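Local atomic coordinates of AgaA (Rhizobium radiobacter, PDB entry 6HLX), a protein that binds the opine agropinic acid as a periplasmic solute-binding protein and probably hands it to an ABC transporter for import. Residues R258-Y263 / A311-A316. Numbering follows the deposited sequence.
Sequences RQAIAY and ALLAKA
A260 and L312 meet where segments 258-263 and 311-316 come nearest, their CA atoms 5.6 Å apart and the methyl A260 CB 3.9 Å from L312 CB. The contact is wholly apolar. L313 reaches the same methyl from the next position along its helix, L313 CD2 lying 4.0 Å from A260 CB, so the alanine sits against two consecutive leucines; its small side chain is consistent with segment axes only 8.8 Å apart. L312 sets CG beside its own backbone N (chi1 -84°), and the branch ending in CD1 extends across the partner helix between Q259 and Y263, one turn apart. There L312 CD1 approaches the tyrosine ring obliquely near its CD2 and CE2 atoms, 3.7 Å from Y263 CD2, and touches Q259 more loosely at CB, 4.2 Å away. The Y263 ring also packs edge-to-face with F302.

The amide end of Q259 turns to Y301, whose OH accepts a hydrogen bond from NE2. K315, which takes no part in the apolar seam, forms a salt bridge with E256 and thereby also ties the two helices together.

Segments 258-263 and 311-315 run nearly antiparallel (168°). This is plain helix-helix packing at the periphery of a family 5 solute-binding protein, its centre about 29 Å from that of the chain: helices 255-264 and 306-315 form a pair, with I261 of the first resting against L243 and F245 of strand 240-245 in the six-stranded mixed sheet.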
loop_
_atom_site.group_PDB
_atom_site.type_symbol
_atom_site.label_atom_id
_atom_site.label_comp_id
_atom_site.label_asym_id
_atom_site.label_seq_id
_atom_site.Cartn_x
_atom_site.Cartn_y
_atom_site.Cartn_z
ATOM N N ARG A 258 -8.794 -16.203 -16.365
ATOM C CA ARG A 258 -7.890 -15.736 -15.314
ATOM C C ARG A 258 -7.016 -16.903 -14.836
ATOM O O ARG A 258 -5.801 -16.739 -14.729
ATOM C CB ARG A 258 -8.679 -15.072 -14.171
ATOM C CG ARG A 258 -9.566 -13.920 -14.690
ATOM C CD ARG A 258 -10.170 -13.114 -13.555
ATOM N NE ARG A 258 -11.153 -13.875 -12.781
ATOM C CZ ARG A 258 -12.448 -13.592 -12.713
ATOM N NH1 ARG A 258 -13.244 -14.297 -11.924
ATOM N NH2 ARG A 258 -12.961 -12.612 -13.452
ATOM N N GLN A 259 -7.617 -18.105 -14.670
ATOM C CA GLN A 259 -6.874 -19.322 -14.304
ATOM C C GLN A 259 -5.899 -19.711 -15.410
ATOM O O GLN A 259 -4.774 -20.092 -15.089
ATOM C CB GLN A 259 -7.810 -20.509 -13.992
ATOM C CG GLN A 259 -8.595 -20.354 -12.686
ATOM C CD GLN A 259 -8.816 -21.680 -11.973
ATOM O OE1 GLN A 259 -8.363 -22.734 -12.401
ATOM N NE2 GLN A 259 -9.480 -21.657 -10.841
ATOM N N ALA A 260 -6.301 -19.607 -16.717
ATOM C CA ALA A 260 -5.378 -19.919 -17.829
ATOM C C ALA A 260 -4.090 -19.093 -17.698
ATOM O O ALA A 260 -3.003 -19.641 -17.827
ATOM C CB ALA A 260 -6.031 -19.653 -19.183
ATOM N N ILE A 261 -4.219 -17.795 -17.387
ATOM C CA ILE A 261 -3.075 -16.897 -17.177
ATOM C C ILE A 261 -2.211 -17.362 -15.987
ATOM O O ILE A 261 -0.989 -17.392 -16.111
ATOM C CB ILE A 261 -3.552 -15.445 -17.071
ATOM C CG1 ILE A 261 -4.056 -14.991 -18.463
ATOM C CG2 ILE A 261 -2.419 -14.542 -16.571
ATOM C CD1 ILE A 261 -4.821 -13.700 -18.468
ATOM N N ALA A 262 -2.853 -17.786 -14.877
ATOM C CA ALA A 262 -2.145 -18.324 -13.701
ATOM C C ALA A 262 -1.347 -19.603 -14.073
ATOM O O ALA A 262 -0.256 -19.808 -13.546
ATOM C CB ALA A 262 -3.132 -18.632 -12.592
ATOM N N TYR A 263 -1.873 -20.439 -14.999
ATOM C CA TYR A 263 -1.174 -21.669 -15.428
ATOM C C TYR A 263 -0.095 -21.398 -16.485
ATOM O O TYR A 263 0.835 -22.205 -16.641
ATOM C CB TYR A 263 -2.190 -22.706 -15.997
ATOM C CG TYR A 263 -2.943 -23.485 -14.938
ATOM C CD1 TYR A 263 -2.314 -24.486 -14.198
ATOM C CD2 TYR A 263 -4.295 -23.252 -14.702
ATOM C CE1 TYR A 263 -3.010 -25.225 -13.240
ATOM C CE2 TYR A 263 -5.004 -23.990 -13.747
ATOM C CZ TYR A 263 -4.352 -24.968 -13.013
ATOM O OH TYR A 263 -5.025 -25.684 -12.057
ATOM N N ALA A 311 -5.926 -25.236 -23.063
ATOM C CA ALA A 311 -7.214 -25.947 -22.996
ATOM C C ALA A 311 -8.270 -25.116 -22.286
ATOM O O ALA A 311 -9.409 -25.093 -22.737
ATOM C CB ALA A 311 -7.060 -27.309 -22.329
ATOM N N LEU A 312 -7.886 -24.385 -21.205
ATOM C CA LEU A 312 -8.796 -23.500 -20.472
ATOM C C LEU A 312 -9.318 -22.357 -21.321
ATOM O O LEU A 312 -10.499 -22.037 -21.228
ATOM C CB LEU A 312 -8.128 -22.951 -19.187
ATOM C CG LEU A 312 -8.205 -23.885 -17.977
ATOM C CD1 LEU A 312 -7.256 -23.433 -16.888
ATOM C CD2 LEU A 312 -9.627 -23.970 -17.415
ATOM N N LEU A 313 -8.440 -21.722 -22.132
ATOM C CA LEU A 313 -8.838 -20.642 -23.050
ATOM C C LEU A 313 -9.839 -21.166 -24.063
ATOM O O LEU A 313 -10.830 -20.492 -24.349
ATOM C CB LEU A 313 -7.631 -20.100 -23.838
ATOM C CG LEU A 313 -6.740 -19.066 -23.192
ATOM C CD1 LEU A 313 -5.864 -18.429 -24.250
ATOM C CD2 LEU A 313 -7.553 -17.979 -22.470
ATOM N N ALA A 314 -9.569 -22.372 -24.617
ATOM C CA ALA A 314 -10.441 -23.002 -25.609
ATOM C C ALA A 314 -11.813 -23.277 -25.002
ATOM O O ALA A 314 -12.822 -22.944 -25.620
ATOM C CB ALA A 314 -9.812 -24.289 -26.131
ATOM N N LYS A 315 -11.843 -23.771 -23.744
ATOM C CA LYS A 315 -13.069 -24.064 -23.004
ATOM C C LYS A 315 -13.873 -22.788 -22.740
ATOM O O LYS A 315 -15.103 -22.822 -22.811
ATOM C CB LYS A 315 -12.730 -24.783 -21.690
ATOM C CG LYS A 315 -13.837 -25.661 -21.138
ATOM C CD LYS A 315 -13.428 -26.244 -19.782
ATOM C CE LYS A 315 -14.545 -26.999 -19.095
ATOM N NZ LYS A 315 -15.566 -26.086 -18.513
ATOM N N ALA A 316 -13.167 -21.657 -22.475
ATOM C CA ALA A 316 -13.743 -20.337 -22.219
ATOM C C ALA A 316 -14.297 -19.655 -23.490
ATOM O O ALA A 316 -14.969 -18.630 -23.384
ATOM C CB ALA A 316 -12.695 -19.439 -21.565
#